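Local coordinates for protein Cow rumen GH26 endo-mannanase (Metagenome, PDB 6UEH) that probably hydrolyses internal beta-1,4-mannosidic linkages of mannans such as galactomannan, using a GH26 catalytic barrel that follows a calcium-binding CBM6-type accessory domain, at residues Y28-K33 with A68-K73; G75-I80 with D86-V91. All coordinates share one frame; numbering follows the deposited sequence.

From the N terminus, the chain runs through strand 10-13 into a long loop holding residues 28-33. It then forms strands 42-44, 49-55 and 59-69, whose end begins segment 68-73, so contact 1 closes a span with 34 residues between its segments. Contact 2 opens only after that closure and pairs the hairpin strands 76-82 and 85-94, with five residues between its segments. The two are therefore in series, neither enclosing nor crossing the other. Their centres are about 17 Å apart, yet they touch where Gln69 NE2 lies 3.2 Å from Val91 O, a probable but weak hydrogen bond. Together they tie a loop and both beta sheets of the CBM6-type domain.

Contact 1 of 2, residues Y28-K33 with A68-K73; sequences YDTKIK and AQILDK
Ile32 meets Ala68 and Ile70 with two of its methyl groups, and the contact is wholly apolar, without a hydrogen bond between the segments. The branch methyl CG2 of Ile32 lies 3.6 Å from Ala68 CB, and Ile32 CD1 reaches the same Ala68 CB at 3.7 Å, so two methyls of one isoleucine close on the same methyl from one side. Ile32 CD1 also approaches Ile70 CG2 at 3.9 Å, the two isoleucines passing at a slant. Ile70 has CG1 between its backbone N and carbonyl carbon (chi1 61°), which divides its branches: CG2 serves Ile32, while CD1 runs out to Thr30 CG2 at 3.7 Å. There the two side chains run antiparallel, overlapping at their methyls. Trp97 and Glu124 pack on both Ile32 and Ala68 and extend the cluster into strands 97-107 and 123-132. An alanine in place of Ile32 would probably open a gap beside Ala68 and leave Ile70 CG2 without the CD1 methyl that packs on it. Beyond the apolar patch, the Gln69 amide braces the turn: Asp72 N donates to Gln69 OE1 at 2.9 Å, its N-H nearly straight (167°) and coming in on a lone pair of OE1, within the plane of the amide carbonyl, and NE2 returns a bond to Asp72 O at 3.1 Å. Farther along the loop, Ser37 and Gly40 help bind the domain's calcium, about 11 Å from the Ile32 side chain. The arrangement packs this loop against the end of strand 59-69 in a CBM6-type beta-sandwich.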
loop_
_atom_site.group_PDB
_atom_site.type_symbol
_atom_site.label_atom_id
_atom_site.label_comp_id
_atom_site.label_asym_id
_atom_site.label_seq_id
_atom_site.Cartn_x
_atom_site.Cartn_y
_atom_site.Cartn_z
ATOM N N TYR A 28 -39.391 -14.950 5.560
ATOM C CA TYR A 28 -40.372 -15.963 5.925
ATOM C C TYR A 28 -41.063 -15.605 7.242
ATOM O O TYR A 28 -41.927 -14.729 7.264
ATOM C CB TYR A 28 -39.716 -17.344 5.971
ATOM C CG TYR A 28 -39.273 -17.783 4.592
ATOM C CD1 TYR A 28 -40.176 -18.334 3.695
ATOM C CD2 TYR A 28 -37.959 -17.608 4.173
ATOM C CE1 TYR A 28 -39.782 -18.718 2.426
ATOM C CE2 TYR A 28 -37.555 -17.991 2.908
ATOM C CZ TYR A 28 -38.470 -18.545 2.038
ATOM O OH TYR A 28 -38.074 -18.929 0.777
ATOM N N ASP A 29 -40.692 -16.259 8.337
ATOM C CA ASP A 29 -41.389 -16.027 9.601
ATOM C C ASP A 29 -40.740 -14.952 10.472
ATOM O O ASP A 29 -41.261 -14.612 11.534
ATOM C CB ASP A 29 -41.494 -17.332 10.394
ATOM C CG ASP A 29 -42.675 -18.180 9.965
ATOM O OD1 ASP A 29 -43.657 -17.615 9.438
ATOM O OD2 ASP A 29 -42.623 -19.413 10.158
ATOM N N THR A 30 -39.613 -14.412 10.027
ATOM C CA THR A 30 -38.895 -13.429 10.831
ATOM C C THR A 30 -38.918 -12.043 10.196
ATOM O O THR A 30 -38.344 -11.819 9.131
ATOM C CB THR A 30 -37.437 -13.858 11.068
ATOM O OG1 THR A 30 -37.420 -15.102 11.781
ATOM C CG2 THR A 30 -36.700 -12.808 11.884
ATOM N N LYS A 31 -39.594 -11.118 10.869
ATOM C CA LYS A 31 -39.667 -9.732 10.427
ATOM C C LYS A 31 -38.352 -9.005 10.663
ATOM O O LYS A 31 -37.734 -9.152 11.718
ATOM C CB LYS A 31 -40.794 -8.996 11.160
ATOM C CG LYS A 31 -42.175 -9.170 10.551
ATOM C CD LYS A 31 -42.352 -8.262 9.347
ATOM C CE LYS A 31 -43.781 -8.295 8.824
ATOM N NZ LYS A 31 -43.965 -7.354 7.683
ATOM N N ILE A 32 -37.920 -8.231 9.675
ATOM C CA ILE A 32 -36.869 -7.252 9.897
ATOM C C ILE A 32 -37.489 -6.116 10.697
ATOM O O ILE A 32 -38.543 -5.600 10.326
ATOM C CB ILE A 32 -36.275 -6.713 8.576
ATOM C CG1 ILE A 32 -35.774 -7.864 7.697
ATOM C CG2 ILE A 32 -35.160 -5.714 8.861
ATOM C CD1 ILE A 32 -34.741 -8.755 8.377
ATOM N N LYS A 33 -36.855 -5.740 11.801
ATOM C CA LYS A 33 -37.425 -4.721 12.675
ATOM C C LYS A 33 -37.430 -3.350 12.003
ATOM O O LYS A 33 -36.597 -3.061 11.145
ATOM C CB LYS A 33 -36.663 -4.665 13.999
ATOM C CG LYS A 33 -36.782 -5.942 14.821
ATOM C CD LYS A 33 -35.984 -5.856 16.109
ATOM C CE LYS A 33 -36.073 -7.152 16.897
ATOM N NZ LYS A 33 -35.234 -7.107 18.129
ATOM N N ALA A 68 -30.469 -5.441 5.718
ATOM C CA ALA A 68 -30.516 -6.239 6.928
ATOM C C ALA A 68 -29.823 -7.560 6.630
ATOM O O ALA A 68 -29.641 -7.921 5.469
ATOM C CB ALA A 68 -31.947 -6.464 7.387
ATOM N N GLN A 69 -29.429 -8.274 7.676
ATOM C CA GLN A 69 -28.725 -9.538 7.508
ATOM C C GLN A 69 -28.867 -10.351 8.786
ATOM O O GLN A 69 -28.227 -10.049 9.793
ATOM C CB GLN A 69 -27.252 -9.287 7.168
ATOM C CG GLN A 69 -26.493 -10.508 6.668
ATOM C CD GLN A 69 -26.064 -11.428 7.794
ATOM O OE1 GLN A 69 -26.487 -12.581 7.862
ATOM N NE2 GLN A 69 -25.219 -10.920 8.685
ATOM N N ILE A 70 -29.713 -11.377 8.746
ATOM C CA ILE A 70 -30.061 -12.102 9.963
ATOM C C ILE A 70 -29.705 -13.588 9.929
ATOM O O ILE A 70 -30.102 -14.338 10.817
ATOM C CB ILE A 70 -31.570 -11.980 10.269
ATOM C CG1 ILE A 70 -32.395 -12.581 9.128
ATOM C CG2 ILE A 70 -31.952 -10.528 10.506
ATOM C CD1 ILE A 70 -33.878 -12.679 9.435
ATOM N N LEU A 71 -28.957 -14.019 8.919
ATOM C CA LEU A 71 -28.569 -15.425 8.843
ATOM C C LEU A 71 -27.357 -15.730 9.728
ATOM O O LEU A 71 -27.316 -16.757 10.409
ATOM C CB LEU A 71 -28.276 -15.827 7.396
ATOM C CG LEU A 71 -28.045 -17.324 7.192
ATOM C CD1 LEU A 71 -29.276 -18.109 7.628
ATOM C CD2 LEU A 71 -27.681 -17.634 5.742
ATOM N N ASP A 72 -26.376 -14.832 9.721
ATOM C CA ASP A 72 -25.139 -15.037 10.470
ATOM C C ASP A 72 -24.922 -13.955 11.525
ATOM O O ASP A 72 -24.802 -12.774 11.195
ATOM C CB ASP A 72 -23.938 -15.074 9.520
ATOM C CG ASP A 72 -23.992 -16.239 8.549
ATOM O OD1 ASP A 72 -24.477 -17.322 8.938
ATOM O OD2 ASP A 72 -23.545 -16.073 7.394
ATOM N N LYS A 73 -24.868 -14.364 12.791
ATOM C CA LYS A 73 -24.616 -13.438 13.895
ATOM C C LYS A 73 -23.247 -12.768 13.774
ATOM O O LYS A 73 -23.062 -11.628 14.203
ATOM C CB LYS A 73 -24.704 -14.161 15.243
ATOM C CG LYS A 73 -26.005 -14.907 15.498
ATOM C CD LYS A 73 -27.179 -13.968 15.724
ATOM C CE LYS A 73 -28.417 -14.753 16.142
ATOM N NZ LYS A 73 -29.630 -13.899 16.266
#

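Contact 2 of 2, residues G75-I80 with D86-V91; sequences GRLQTI and DYQYTV
The rings of Tyr87 and Tyr89 both meet Ile80 obliquely: Ile80 CG2 lies 3.8 Å from Tyr89 CE1, and Ile80 O is 3.6 Å from Tyr87 CD2. The Tyr87 ring also stacks with His105, while Tyr89 rests on Phe100. In Ile80, CG1 is anti to the backbone N (chi1 -172°), which puts CG2 between the backbone N and carbonyl carbon, on the side of the partner strand, where it meets Tyr89 CE1 and also lies 3.8 Å from Tyr87 CB. On the same sheet face Gln78 lays CG 3.6 Å from Val91 CG2, and a bend at chi2 turns its amide, whose NE2 is hydrogen-bonded to Gly121 O. The opposite face carries Leu77, whose CD1 sits 3.8 Å from Gln88 CB, and Thr79, which runs alongside Gln88. Arg76 with Val91, Gln78 with Tyr89 and Ile80 with Tyr87 each exchange two backbone bonds; Tyr89 N to Gln78 O is nearly straight at 176°. Consecutive strands 76-82 and 85-94, paired antiparallel, form a beta hairpin, with 85-94 an edge strand of a four-stranded sheet. Ile80, Tyr89 and Val91 pack on Phe100 or Phe102 of the other sheet, as expected inside a CBM6-type beta-sandwich.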
loop_
_atom_site.group_PDB
_atom_site.type_symbol
_atom_site.label_atom_id
_atom_site.label_comp_id
_atom_site.label_asym_id
_atom_site.label_seq_id
_atom_site.Cartn_x
_atom_site.Cartn_y
_atom_site.Cartn_z
ATOM N N GLY A 75 -21.701 -11.957 11.037
ATOM C CA GLY A 75 -21.565 -11.232 9.785
ATOM C C GLY A 75 -21.479 -12.169 8.594
ATOM O O GLY A 75 -21.131 -13.338 8.741
ATOM N N ARG A 76 -21.792 -11.655 7.408
ATOM C CA ARG A 76 -21.811 -12.479 6.205
ATOM C C ARG A 76 -21.291 -11.714 4.994
ATOM O O ARG A 76 -21.712 -10.590 4.732
ATOM C CB ARG A 76 -23.228 -12.993 5.934
ATOM C CG ARG A 76 -23.331 -13.983 4.780
ATOM C CD ARG A 76 -24.718 -14.622 4.719
ATOM N NE ARG A 76 -24.813 -15.628 3.662
ATOM C CZ ARG A 76 -24.520 -16.915 3.826
ATOM N NH1 ARG A 76 -24.114 -17.359 5.006
ATOM N NH2 ARG A 76 -24.632 -17.758 2.807
ATOM N N LEU A 77 -20.372 -12.337 4.261
ATOM C CA LEU A 77 -19.799 -11.729 3.066
ATOM C C LEU A 77 -20.870 -11.418 2.021
ATOM O O LEU A 77 -21.747 -12.236 1.753
ATOM C CB LEU A 77 -18.735 -12.649 2.458
ATOM C CG LEU A 77 -17.974 -12.086 1.256
ATOM C CD1 LEU A 77 -17.052 -10.957 1.691
ATOM C CD2 LEU A 77 -17.196 -13.178 0.533
ATOM N N GLN A 78 -20.801 -10.221 1.449
ATOM C CA GLN A 78 -21.691 -9.841 0.362
ATOM C C GLN A 78 -20.864 -9.299 -0.794
ATOM O O GLN A 78 -19.707 -8.913 -0.611
ATOM C CB GLN A 78 -22.715 -8.802 0.824
ATOM C CG GLN A 78 -23.600 -9.267 1.966
ATOM C CD GLN A 78 -24.437 -10.475 1.605
ATOM O OE1 GLN A 78 -24.938 -10.587 0.486
ATOM N NE2 GLN A 78 -24.588 -11.393 2.554
ATOM N N THR A 79 -21.456 -9.264 -1.981
ATOM C CA THR A 79 -20.731 -8.829 -3.166
ATOM C C THR A 79 -21.524 -7.835 -4.000
ATOM O O THR A 79 -22.604 -8.151 -4.501
ATOM C CB THR A 79 -20.347 -10.028 -4.053
ATOM O OG1 THR A 79 -19.429 -10.871 -3.345
ATOM C CG2 THR A 79 -19.696 -9.552 -5.347
ATOM N N ILE A 80 -20.987 -6.628 -4.138
ATOM C CA ILE A 80 -21.542 -5.669 -5.081
ATOM C C ILE A 80 -20.691 -5.721 -6.343
ATOM O O ILE A 80 -19.478 -5.928 -6.282
ATOM C CB ILE A 80 -21.602 -4.232 -4.502
ATOM C CG1 ILE A 80 -22.374 -3.304 -5.450
ATOM C CG2 ILE A 80 -20.203 -3.697 -4.195
ATOM C CD1 ILE A 80 -22.677 -1.940 -4.866
ATOM N N ASP A 86 -16.169 -7.360 -9.416
ATOM C CA ASP A 86 -16.764 -7.627 -8.105
ATOM C C ASP A 86 -16.036 -6.912 -6.969
ATOM O O ASP A 86 -14.808 -6.800 -6.973
ATOM C CB ASP A 86 -16.774 -9.129 -7.807
ATOM C CG ASP A 86 -17.669 -9.913 -8.744
ATOM O OD1 ASP A 86 -18.480 -9.297 -9.465
ATOM O OD2 ASP A 86 -17.561 -11.158 -8.748
ATOM N N TYR A 87 -16.807 -6.449 -5.988
ATOM C CA TYR A 87 -16.255 -5.871 -4.769
ATOM C C TYR A 87 -16.901 -6.533 -3.557
ATOM O O TYR A 87 -18.128 -6.576 -3.452
ATOM C CB TYR A 87 -16.481 -4.362 -4.732
ATOM C CG TYR A 87 -16.074 -3.648 -6.001
ATOM C CD1 TYR A 87 -14.753 -3.283 -6.224
ATOM C CD2 TYR A 87 -17.017 -3.331 -6.973
ATOM C CE1 TYR A 87 -14.377 -2.625 -7.384
ATOM C CE2 TYR A 87 -16.652 -2.671 -8.136
ATOM C CZ TYR A 87 -15.330 -2.321 -8.335
ATOM O OH TYR A 87 -14.957 -1.666 -9.488
ATOM N N GLN A 88 -16.077 -7.042 -2.645
ATOM C CA GLN A 88 -16.572 -7.816 -1.507
ATOM C C GLN A 88 -16.673 -7.000 -0.219
ATOM O O GLN A 88 -15.767 -6.235 0.121
ATOM C CB GLN A 88 -15.677 -9.038 -1.263
ATOM C CG GLN A 88 -15.809 -10.140 -2.305
ATOM C CD GLN A 88 -15.052 -9.839 -3.583
ATOM O OE1 GLN A 88 -14.040 -9.138 -3.569
ATOM N NE2 GLN A 88 -15.539 -10.372 -4.700
ATOM N N TYR A 89 -17.779 -7.184 0.496
ATOM C CA TYR A 89 -18.009 -6.510 1.770
ATOM C C TYR A 89 -18.620 -7.465 2.789
ATOM O O TYR A 89 -19.470 -8.291 2.448
ATOM C CB TYR A 89 -18.925 -5.292 1.581
ATOM C CG TYR A 89 -18.290 -4.177 0.787
ATOM C CD1 TYR A 89 -18.349 -4.164 -0.601
ATOM C CD2 TYR A 89 -17.624 -3.139 1.424
ATOM C CE1 TYR A 89 -17.762 -3.151 -1.333
ATOM C CE2 TYR A 89 -17.033 -2.120 0.703
ATOM C CZ TYR A 89 -17.105 -2.132 -0.676
ATOM O OH TYR A 89 -16.517 -1.120 -1.398
ATOM N N THR A 90 -18.187 -7.352 4.039
ATOM C CA THR A 90 -18.784 -8.127 5.118
ATOM C C THR A 90 -19.884 -7.325 5.807
ATOM O O THR A 90 -19.613 -6.311 6.455
ATOM C CB THR A 90 -17.742 -8.547 6.166
ATOM O OG1 THR A 90 -16.719 -9.330 5.539
ATOM C CG2 THR A 90 -18.403 -9.367 7.268
ATOM N N VAL A 91 -21.125 -7.776 5.656
ATOM C CA VAL A 91 -22.256 -7.122 6.303
ATOM C C VAL A 91 -22.532 -7.779 7.650
ATOM O O VAL A 91 -22.828 -8.974 7.712
ATOM C CB VAL A 91 -23.524 -7.172 5.430
ATOM C CG1 VAL A 91 -24.722 -6.614 6.187
ATOM C CG2 VAL A 91 -23.305 -6.405 4.138
#